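Long-range contacts in glycosyl hydrolases family 31 family protein (Aspergillus niger, PDB 6DRU), which releases alpha-xylose from the non-reducing terminal glucose of xyloglucan oligosaccharides, as a glycoside hydrolase of family 31: residues 492-497 with 542-547; 515-520 with 554-559. One frame throughout, in Å; residues are numbered along the deposited sequence.

Contact 1 of 2, residues 492-497 with 542-547. With NAG (2-acetamido-2-deoxy-beta-D-glucopyranose), chain E.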
ATOM      1  N   TRP A 492     -34.697 -23.665  19.124  1.00 72.49           N
ATOM      2  CA  TRP A 492     -35.916 -22.865  19.038  1.00 67.75           C
ATOM      3  C   TRP A 492     -35.615 -21.416  18.682  1.00 63.35           C
ATOM      4  O   TRP A 492     -36.328 -20.813  17.872  1.00 66.77           O
ATOM      5  CB  TRP A 492     -36.695 -22.949  20.349  1.00 68.91           C
ATOM      6  CG  TRP A 492     -37.443 -24.229  20.500  1.00 62.93           C
ATOM      7  CD1 TRP A 492     -37.086 -25.307  21.255  1.00 69.60           C
ATOM      8  CD2 TRP A 492     -38.681 -24.575  19.868  1.00 60.02           C
ATOM      9  NE1 TRP A 492     -38.028 -26.301  21.136  1.00 73.20           N
ATOM     10  CE2 TRP A 492     -39.017 -25.876  20.289  1.00 62.38           C
ATOM     11  CE3 TRP A 492     -39.541 -23.907  18.989  1.00 61.86           C
ATOM     12  CZ2 TRP A 492     -40.174 -26.524  19.861  1.00 64.07           C
ATOM     13  CZ3 TRP A 492     -40.688 -24.553  18.564  1.00 64.19           C
ATOM     14  CH2 TRP A 492     -40.994 -25.847  19.001  1.00 68.24           C
ATOM     15  N   ASP A 493     -34.568 -20.838  19.278  1.00 53.32           N
ATOM     16  CA  ASP A 493     -34.259 -19.436  19.024  1.00 60.18           C
ATOM     17  C   ASP A 493     -33.948 -19.185  17.555  1.00 63.32           C
ATOM     18  O   ASP A 493     -34.263 -18.111  17.029  1.00 58.66           O
ATOM     19  CB  ASP A 493     -33.087 -18.989  19.900  1.00 61.64           C
ATOM     20  CG  ASP A 493     -32.802 -17.503  19.781  1.00 82.50           C
ATOM     21  OD1 ASP A 493     -33.766 -16.708  19.743  1.00 80.95           O
ATOM     22  OD2 ASP A 493     -31.611 -17.129  19.730  1.00 85.73           O
ATOM     23  N   THR A 494     -33.340 -20.161  16.877  1.00 62.42           N
ATOM     24  CA  THR A 494     -33.001 -19.988  15.469  1.00 61.67           C
ATOM     25  C   THR A 494     -34.250 -19.839  14.610  1.00 64.25           C
ATOM     26  O   THR A 494     -34.282 -19.024  13.681  1.00 62.32           O
ATOM     27  CB  THR A 494     -32.157 -21.165  14.986  1.00 54.11           C
ATOM     28  OG1 THR A 494     -30.911 -21.187  15.693  1.00 58.62           O
ATOM     29  CG2 THR A 494     -31.888 -21.055  13.502  1.00 52.41           C
ATOM     30  N   LEU A 495     -35.293 -20.616  14.909  1.00 64.21           N
ATOM     31  CA  LEU A 495     -36.517 -20.530  14.121  1.00 62.93           C
ATOM     32  C   LEU A 495     -37.126 -19.135  14.187  1.00 62.13           C
ATOM     33  O   LEU A 495     -37.694 -18.658  13.198  1.00 58.45           O
ATOM     34  CB  LEU A 495     -37.517 -21.580  14.604  1.00 55.65           C
ATOM     35  CG  LEU A 495     -38.973 -21.442  14.158  1.00 59.42           C
ATOM     36  CD1 LEU A 495     -39.105 -21.740  12.679  1.00 61.08           C
ATOM     37  CD2 LEU A 495     -39.865 -22.362  14.971  1.00 71.21           C
ATOM     38  N   ALA A 496     -36.995 -18.457  15.331  1.00 62.67           N
ATOM     39  CA  ALA A 496     -37.550 -17.115  15.466  1.00 66.10           C
ATOM     40  C   ALA A 496     -36.759 -16.082  14.672  1.00 67.98           C
ATOM     41  O   ALA A 496     -37.342 -15.120  14.159  1.00 65.11           O
ATOM     42  CB  ALA A 496     -37.605 -16.717  16.941  1.00 54.53           C
ATOM     43  N   VAL A 497     -35.439 -16.254  14.559  1.00 70.33           N
ATOM     44  CA  VAL A 497     -34.630 -15.250  13.877  1.00 70.58           C
ATOM     45  C   VAL A 497     -34.703 -15.382  12.359  1.00 66.12           C
ATOM     46  O   VAL A 497     -34.456 -14.400  11.650  1.00 65.51           O
ATOM     47  CB  VAL A 497     -33.168 -15.289  14.356  1.00 57.72           C
ATOM     48  CG1 VAL A 497     -33.110 -15.287  15.877  1.00 55.66           C
ATOM     49  CG2 VAL A 497     -32.438 -16.486  13.789  1.00 58.92           C
ATOM     50  N   VAL A 542     -41.617 -30.230  13.636  1.00 65.18           N
ATOM     51  CA  VAL A 542     -42.986 -30.118  13.141  1.00 60.18           C
ATOM     52  C   VAL A 542     -43.431 -28.661  13.127  1.00 62.79           C
ATOM     53  O   VAL A 542     -44.120 -28.216  12.201  1.00 57.22           O
ATOM     54  CB  VAL A 542     -43.927 -31.003  13.977  1.00 60.19           C
ATOM     55  CG1 VAL A 542     -45.379 -30.701  13.649  1.00 62.81           C
ATOM     56  CG2 VAL A 542     -43.625 -32.472  13.720  1.00 56.27           C
ATOM     57  N   ARG A 543     -43.033 -27.890  14.142  1.00 59.76           N
ATOM     58  CA  ARG A 543     -43.282 -26.452  14.116  1.00 60.15           C
ATOM     59  C   ARG A 543     -42.568 -25.797  12.940  1.00 67.31           C
ATOM     60  O   ARG A 543     -43.138 -24.941  12.252  1.00 66.56           O
ATOM     61  CB  ARG A 543     -42.835 -25.815  15.431  1.00 68.72           C
ATOM     62  CG  ARG A 543     -43.611 -26.265  16.657  1.00 66.15           C
ATOM     63  CD  ARG A 543     -45.053 -25.799  16.599  1.00 61.93           C
ATOM     64  NE  ARG A 543     -45.696 -25.883  17.905  1.00 66.57           N
ATOM     65  CZ  ARG A 543     -46.961 -25.548  18.135  1.00 68.39           C
ATOM     66  NH1 ARG A 543     -47.722 -25.103  17.144  1.00 67.39           N
ATOM     67  NH2 ARG A 543     -47.465 -25.655  19.357  1.00 59.53           N
ATOM     68  N   TRP A 544     -41.318 -26.193  12.695  1.00 69.57           N
ATOM     69  CA  TRP A 544     -40.526 -25.592  11.626  1.00 61.08           C
ATOM     70  C   TRP A 544     -41.057 -25.993  10.254  1.00 59.38           C
ATOM     71  O   TRP A 544     -41.212 -25.147   9.366  1.00 59.25           O
ATOM     72  CB  TRP A 544     -39.062 -26.003  11.789  1.00 61.10           C
ATOM     73  CG  TRP A 544     -38.066 -25.012  11.277  1.00 59.89           C
ATOM     74  CD1 TRP A 544     -38.152 -24.272  10.135  1.00 66.89           C
ATOM     75  CD2 TRP A 544     -36.823 -24.656  11.894  1.00 59.58           C
ATOM     76  NE1 TRP A 544     -37.038 -23.477  10.001  1.00 62.59           N
ATOM     77  CE2 TRP A 544     -36.207 -23.695  11.069  1.00 63.02           C
ATOM     78  CE3 TRP A 544     -36.171 -25.058  13.064  1.00 61.93           C
ATOM     79  CZ2 TRP A 544     -34.973 -23.129  11.377  1.00 72.03           C
ATOM     80  CZ3 TRP A 544     -34.945 -24.495  13.367  1.00 62.65           C
ATOM     81  CH2 TRP A 544     -34.360 -23.541  12.529  1.00 63.22           C
ATOM     82  N   LEU A 545     -41.331 -27.287  10.063  1.00 65.15           N
ATOM     83  CA  LEU A 545     -41.846 -27.766   8.782  1.00 53.34           C
ATOM     84  C   LEU A 545     -43.179 -27.114   8.442  1.00 59.72           C
ATOM     85  O   LEU A 545     -43.465 -26.843   7.270  1.00 62.04           O
ATOM     86  CB  LEU A 545     -41.978 -29.292   8.818  1.00 56.03           C
ATOM     87  CG  LEU A 545     -42.211 -30.077   7.522  1.00 56.33           C
ATOM     88  CD1 LEU A 545     -43.681 -30.104   7.120  1.00 56.19           C
ATOM     89  CD2 LEU A 545     -41.359 -29.513   6.396  1.00 60.26           C
ATOM     90  N   ALA A 546     -44.012 -26.859   9.454  1.00 66.58           N
ATOM     91  CA  ALA A 546     -45.289 -26.199   9.213  1.00 64.54           C
ATOM     92  C   ALA A 546     -45.088 -24.787   8.677  1.00 67.73           C
ATOM     93  O   ALA A 546     -45.850 -24.324   7.820  1.00 64.13           O
ATOM     94  CB  ALA A 546     -46.119 -26.175  10.496  1.00 55.25           C
ATOM     95  N   TRP A 547     -44.061 -24.088   9.170  1.00 62.87           N
ATOM     96  CA  TRP A 547     -43.810 -22.723   8.718  1.00 58.32           C
ATOM     97  C   TRP A 547     -43.383 -22.690   7.257  1.00 69.25           C
ATOM     98  O   TRP A 547     -43.775 -21.786   6.510  1.00 66.94           O
ATOM     99  CB  TRP A 547     -42.753 -22.065   9.601  1.00 57.08           C
ATOM    100  CG  TRP A 547     -42.339 -20.708   9.122  1.00 61.12           C
ATOM    101  CD1 TRP A 547     -43.157 -19.716   8.661  1.00 68.52           C
ATOM    102  CD2 TRP A 547     -41.004 -20.194   9.045  1.00 59.87           C
ATOM    103  NE1 TRP A 547     -42.414 -18.615   8.308  1.00 66.31           N
ATOM    104  CE2 TRP A 547     -41.089 -18.884   8.533  1.00 67.72           C
ATOM    105  CE3 TRP A 547     -39.747 -20.715   9.361  1.00 57.25           C
ATOM    106  CZ2 TRP A 547     -39.966 -18.089   8.330  1.00 63.49           C
ATOM    107  CZ3 TRP A 547     -38.632 -19.924   9.159  1.00 70.43           C
ATOM    108  CH2 TRP A 547     -38.748 -18.625   8.650  1.00 71.32           C
TER
HETATM  109  C1  NAG E   2     -33.816 -13.583  22.220  1.00 71.97           C
HETATM  110  C2  NAG E   2     -32.661 -12.897  22.921  1.00 67.70           C
HETATM  111  C3  NAG E   2     -31.463 -13.767  23.026  1.00 68.21           C
HETATM  112  C4  NAG E   2     -31.826 -15.135  23.561  1.00 67.95           C
HETATM  113  C5  NAG E   2     -32.970 -15.721  22.764  1.00 69.52           C
HETATM  114  C6  NAG E   2     -33.376 -17.054  23.354  1.00 77.51           C
HETATM  115  C7  NAG E   2     -32.558 -10.438  22.767  1.00 77.39           C
HETATM  116  C8  NAG E   2     -32.181  -9.192  21.994  1.00 73.75           C
HETATM  117  N2  NAG E   2     -32.316 -11.718  22.207  1.00 83.67           N
HETATM  118  O3  NAG E   2     -30.501 -13.133  23.838  1.00 64.57           O
HETATM  119  O4  NAG E   2     -30.710 -15.985  23.455  1.00 65.05           O
HETATM  120  O5  NAG E   2     -34.063 -14.838  22.801  1.00 77.60           O
HETATM  121  O6  NAG E   2     -33.772 -16.875  24.696  1.00 97.75           O
HETATM  122  O7  NAG E   2     -33.069 -10.344  23.865  1.00 70.77           O
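L495 reaches across from helix 492-497 and lays its CD1 methyl over the indole of W544. The evidence for a CH-pi contact is direct: CD1 of L495 stands 3.6 Å from the centroid of the five-membered ring of W544 and only 4° off its normal. CG of L495 is anti to the backbone N (chi1 165°), which extends the branch toward the second helix. The same methyl is shared by a second tryptophan, with L495 CD1 3.5 Å from W547 CE3, an oblique approach. Of all the residues here, L495 is covered most by the opposite segment.

Two further apolar contacts are made at ring edges. CG2 of T494 meets the rim of the W544 indole, 3.6 Å from CH2. At the N-terminal end of the interface the roles reverse: the first helix supplies the ring, and CH2 of W492 lies 3.5 Å from CG of R543, which sits near the indole plane. It is thus the aliphatic root of R543 that packs here.

The polar ends find partners beyond the two segments. R543 NH2 bonds to A696 O, W547 NE1 to Y643 OH, and T494 OG1 to T489 OG1, leaving the contact between the helices to carbon atoms. D493 takes no part in the packing and instead borders an attached glycan, its OD1 being 3.3 Å from NAG C5.

The short axes run 11.1 Å apart at 15°, nearly parallel, a wide separation filled by the tryptophans and L495. Helix 492-508 follows strand 481-484 and helix 535-548 follows strand 513-514, the adjacent strand, so this is the side-by-side packing of successive outer helices in a TIM barrel.

Contact 2 of 2, residues 515-520 with 554-559. With XYS (alpha-D-xylopyranose), chain N; BGC (beta-D-glucopyranose), chain F; BGC (beta-D-glucopyranose), chain B.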
ATOM      1  N   VAL A 515     -35.728 -21.458   3.710  1.00 64.72           N
ATOM      2  CA  VAL A 515     -34.885 -21.882   4.823  1.00 70.21           C
ATOM      3  C   VAL A 515     -34.690 -23.392   4.748  1.00 74.64           C
ATOM      4  O   VAL A 515     -35.236 -24.072   3.875  1.00 74.38           O
ATOM      5  CB  VAL A 515     -35.485 -21.507   6.194  1.00 68.60           C
ATOM      6  CG1 VAL A 515     -35.352 -20.029   6.460  1.00 64.35           C
ATOM      7  CG2 VAL A 515     -36.937 -21.953   6.279  1.00 63.95           C
ATOM      8  N   ASP A 516     -33.908 -23.916   5.690  1.00 86.54           N
ATOM      9  CA  ASP A 516     -33.813 -25.352   5.935  1.00 76.99           C
ATOM     10  C   ASP A 516     -34.820 -25.713   7.021  1.00 71.46           C
ATOM     11  O   ASP A 516     -34.674 -25.295   8.175  1.00 64.81           O
ATOM     12  CB  ASP A 516     -32.398 -25.743   6.354  1.00 73.84           C
ATOM     13  CG  ASP A 516     -31.415 -25.691   5.206  1.00 85.46           C
ATOM     14  OD1 ASP A 516     -30.215 -25.949   5.445  1.00 76.84           O
ATOM     15  OD2 ASP A 516     -31.831 -25.349   4.078  1.00 97.41           O
ATOM     16  N   ALA A 517     -35.843 -26.484   6.653  1.00 64.81           N
ATOM     17  CA  ALA A 517     -36.860 -26.889   7.615  1.00 60.42           C
ATOM     18  C   ALA A 517     -36.244 -27.724   8.729  1.00 59.56           C
ATOM     19  O   ALA A 517     -35.763 -28.836   8.491  1.00 66.01           O
ATOM     20  CB  ALA A 517     -37.980 -27.666   6.922  1.00 56.70           C
ATOM     21  N   GLY A 518     -36.249 -27.191   9.947  1.00 62.21           N
ATOM     22  CA  GLY A 518     -35.685 -27.870  11.092  1.00 56.97           C
ATOM     23  C   GLY A 518     -34.281 -27.451  11.460  1.00 59.95           C
ATOM     24  O   GLY A 518     -33.710 -28.024  12.395  1.00 65.58           O
ATOM     25  N   GLY A 519     -33.710 -26.467  10.768  1.00 65.03           N
ATOM     26  CA  GLY A 519     -32.328 -26.094  10.988  1.00 66.55           C
ATOM     27  C   GLY A 519     -31.380 -27.011  10.238  1.00 69.91           C
ATOM     28  O   GLY A 519     -31.773 -27.996   9.610  1.00 65.84           O
ATOM     29  N   PHE A 520     -30.093 -26.674  10.306  1.00 65.14           N
ATOM     30  CA  PHE A 520     -29.061 -27.451   9.633  1.00 60.84           C
ATOM     31  C   PHE A 520     -28.105 -28.120  10.614  1.00 63.45           C
ATOM     32  O   PHE A 520     -27.972 -29.346  10.608  1.00 62.83           O
ATOM     33  CB  PHE A 520     -28.280 -26.565   8.654  1.00 63.95           C
ATOM     34  CG  PHE A 520     -27.112 -27.262   8.019  1.00 65.68           C
ATOM     35  CD1 PHE A 520     -27.310 -28.205   7.024  1.00 63.09           C
ATOM     36  CD2 PHE A 520     -25.820 -26.996   8.434  1.00 58.43           C
ATOM     37  CE1 PHE A 520     -26.240 -28.857   6.446  1.00 62.43           C
ATOM     38  CE2 PHE A 520     -24.744 -27.645   7.862  1.00 66.55           C
ATOM     39  CZ  PHE A 520     -24.955 -28.577   6.865  1.00 73.78           C
ATOM     40  N   MET A 554     -41.046 -24.279  -0.195  1.00 57.95           N
ATOM     41  CA  MET A 554     -41.106 -25.227   0.910  1.00 61.90           C
ATOM     42  C   MET A 554     -40.055 -26.306   0.677  1.00 66.73           C
ATOM     43  O   MET A 554     -40.190 -27.127  -0.237  1.00 68.32           O
ATOM     44  CB  MET A 554     -42.501 -25.835   1.030  1.00 61.81           C
ATOM     45  CG  MET A 554     -42.698 -26.689   2.270  1.00 62.43           C
ATOM     46  SD  MET A 554     -44.177 -27.713   2.183  1.00 72.53           S
ATOM     47  CE  MET A 554     -44.106 -28.537   3.770  1.00 57.11           C
ATOM     48  N   ARG A 555     -39.007 -26.302   1.498  1.00 58.10           N
ATOM     49  CA  ARG A 555     -37.914 -27.254   1.358  1.00 68.63           C
ATOM     50  C   ARG A 555     -37.407 -27.647   2.735  1.00 64.25           C
ATOM     51  O   ARG A 555     -37.208 -26.786   3.598  1.00 61.10           O
ATOM     52  CB  ARG A 555     -36.770 -26.675   0.515  1.00 64.96           C
ATOM     53  CG  ARG A 555     -35.423 -27.348   0.744  1.00 70.96           C
ATOM     54  CD  ARG A 555     -34.345 -26.777  -0.167  1.00 68.54           C
ATOM     55  NE  ARG A 555     -32.998 -27.051   0.330  1.00 71.57           N
ATOM     56  CZ  ARG A 555     -32.362 -26.282   1.208  1.00 66.35           C
ATOM     57  NH1 ARG A 555     -32.958 -25.196   1.679  1.00 65.06           N
ATOM     58  NH2 ARG A 555     -31.138 -26.593   1.616  1.00 71.55           N
ATOM     59  N   THR A 556     -37.202 -28.945   2.933  1.00 55.63           N
ATOM     60  CA  THR A 556     -36.608 -29.477   4.149  1.00 60.04           C
ATOM     61  C   THR A 556     -35.184 -29.931   3.861  1.00 67.84           C
ATOM     62  O   THR A 556     -34.889 -30.433   2.771  1.00 63.55           O
ATOM     63  CB  THR A 556     -37.439 -30.636   4.711  1.00 61.17           C
ATOM     64  OG1 THR A 556     -36.823 -31.135   5.905  1.00 63.90           O
ATOM     65  CG2 THR A 556     -37.569 -31.763   3.688  1.00 56.62           C
ATOM     66  N   HIS A 557     -34.307 -29.746   4.842  1.00 62.66           N
ATOM     67  CA  HIS A 557     -32.892 -30.065   4.702  1.00 61.25           C
ATOM     68  C   HIS A 557     -32.245 -29.937   6.072  1.00 64.18           C
ATOM     69  O   HIS A 557     -32.740 -29.216   6.942  1.00 60.51           O
ATOM     70  CB  HIS A 557     -32.203 -29.137   3.691  1.00 58.19           C
ATOM     71  CG  HIS A 557     -30.732 -29.375   3.555  1.00 67.71           C
ATOM     72  ND1 HIS A 557     -30.210 -30.563   3.091  1.00 67.64           N
ATOM     73  CD2 HIS A 557     -29.671 -28.580   3.827  1.00 70.29           C
ATOM     74  CE1 HIS A 557     -28.892 -30.489   3.081  1.00 70.72           C
ATOM     75  NE2 HIS A 557     -28.538 -29.296   3.523  1.00 71.94           N
ATOM     76  N   GLY A 558     -31.145 -30.652   6.256  1.00 64.46           N
ATOM     77  CA  GLY A 558     -30.393 -30.553   7.490  1.00 63.27           C
ATOM     78  C   GLY A 558     -29.479 -31.740   7.673  1.00 62.26           C
ATOM     79  O   GLY A 558     -29.544 -32.731   6.946  1.00 54.27           O
ATOM     80  N   SER A 559     -28.609 -31.615   8.672  1.00 55.55           N
ATOM     81  CA  SER A 559     -27.689 -32.676   9.074  1.00 59.57           C
ATOM     82  C   SER A 559     -28.164 -33.167  10.439  1.00 61.59           C
ATOM     83  O   SER A 559     -27.795 -32.617  11.477  1.00 61.27           O
ATOM     84  CB  SER A 559     -26.246 -32.176   9.113  1.00 66.62           C
ATOM     85  OG  SER A 559     -25.343 -33.238   9.372  1.00 70.14           O
TER
HETATM   86  C1  XYS N 834     -23.022 -26.290   3.293  1.00 74.91           C
HETATM   87  C2  XYS N 834     -24.469 -26.000   2.969  1.00 72.98           C
HETATM   88  C3  XYS N 834     -25.316 -27.179   3.394  1.00 72.64           C
HETATM   89  C4  XYS N 834     -24.766 -28.448   2.779  1.00 71.74           C
HETATM   90  C5  XYS N 834     -23.288 -28.555   3.084  1.00 73.07           C
HETATM   91  O1  XYS N 834     -22.890 -26.517   4.677  1.00 64.79           O
HETATM   92  O2  XYS N 834     -24.885 -24.840   3.649  1.00 73.96           O
HETATM   93  O3  XYS N 834     -26.645 -26.987   2.972  1.00 76.70           O
HETATM   94  O4  XYS N 834     -25.437 -29.559   3.323  1.00 63.86           O
HETATM   95  O5  XYS N 834     -22.606 -27.429   2.577  1.00 71.89           O
HETATM   96  C2  BGC F   2     -22.322 -30.725   9.462  1.00 81.73           C
HETATM   97  C3  BGC F   2     -21.229 -29.913   8.859  1.00 77.37           C
HETATM   98  C4  BGC F   2     -20.738 -28.857   9.864  1.00 76.40           C
HETATM   99  C5  BGC F   2     -20.411 -29.511  11.173  1.00 74.93           C
HETATM  100  C6  BGC F   2     -20.003 -28.447  12.183  1.00 78.15           C
HETATM  101  C1  BGC F   2     -21.828 -31.286  10.771  1.00 79.80           C
HETATM  102  O2  BGC F   2     -22.684 -31.805   8.573  1.00 81.37           O
HETATM  103  O3  BGC F   2     -21.703 -29.286   7.721  1.00 88.45           O
HETATM  104  O4  BGC F   2     -19.576 -28.232   9.370  1.00 81.60           O
HETATM  105  O5  BGC F   2     -21.545 -30.201  11.658  1.00 80.63           O
HETATM  106  O6  BGC F   2     -19.564 -29.071  13.368  1.00 79.49           O
HETATM  107  C2  BGC B   1     -22.353 -33.123  15.016  1.00 88.43           C
HETATM  108  C3  BGC B   1     -22.580 -32.169  13.895  1.00 94.36           C
HETATM  109  C4  BGC B   1     -22.407 -32.890  12.547  1.00 99.90           C
HETATM  110  C5  BGC B   1     -23.255 -34.130  12.522  1.00 96.17           C
HETATM  111  C6  BGC B   1     -23.051 -34.855  11.197  1.00 92.52           C
HETATM  112  C1  BGC B   1     -23.235 -34.336  14.825  1.00 87.32           C
HETATM  113  O1  BGC B   1     -23.046 -35.216  15.883  1.00 82.57           O
HETATM  114  O2  BGC B   1     -22.671 -32.476  16.268  1.00 91.52           O
HETATM  115  O3  BGC B   1     -21.667 -31.135  13.993  1.00 86.76           O
HETATM  116  O4  BGC B   1     -22.798 -32.040  11.491  1.00 87.52           O
HETATM  117  O5  BGC B   1     -22.893 -34.983  13.594  1.00 95.38           O
HETATM  118  O6  BGC B   1     -22.175 -35.944  11.379  1.00102.37           O
HETATM  119  O   HOH W   1     -38.296 -23.838   3.379  1.00 68.44           O
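D516 and R555 lie alongside each other, pointing the same way, and meet in a salt bridge carried by one carboxylate oxygen. OD2 of D516 is 2.7 Å from NH1 of R555 and 2.8 Å from its NH2. Both bonds are bent and weak, since the single oxygen OD2 sits off the guanidinium plane and is shared by NH1 and NH2; the two groups do not pair flat. The guanidinium also has a cation-pi partner in W484, while CB of H557 rests over one of its faces.

The other oxygen faces H557. OD1 of D516 lies 3.1 Å from CD2 of H557, at the imidazole edge, with carboxylate and ring planes at 82°. H557 has CG anti to its backbone N (chi1 177°), which stretches the ring out beside D516 with NE2 facing the xylose. NE2 of H557 donates to O4 of the sugar at 3.1 Å and is hydrogen-bonded to its O3 at 3.0 Å.

F520 lies beside H557 and points the same way, but the rings, at 26° to each other, scarcely overlap: the centroids of F520 and H557 are separated by 5.7 Å. In the backbone, S559 N donates to F520 O at 3.0 Å, on a carbonyl lone pair, and S559 OG bonds to O2 of a glucose (chain F) at 3.1 Å.

D487, D285 and R470 bind the same xylose. D516 is placed as a second-shell neighbour of H557, consistent with helping to position it; its carboxylate probably offsets the buried charge of R555, and the neighbouring imidazole reads two adjacent sugar hydroxyls.

In the fold
Along the chain the segments come in the order 492-497, 515-520, 542-547, 554-559, so the two contacts cross rather than nest. Contact 1 closes a loop of 44 intervening residues, joining the outer helices 492-508 and 535-548. Contact 2 starts inside that loop, just after strand 513-514, and closes after 33 intervening residues at strand 554-555 and the loop beyond it. It therefore ties together the C-terminal ends of the barrel strands that flank helix 535-548. The centres are 10 Å apart, and W544 bridges them, its indole packing on G518 and G519. Helix 535-548 thus backs the loop that carries F520 to the xylose pocket.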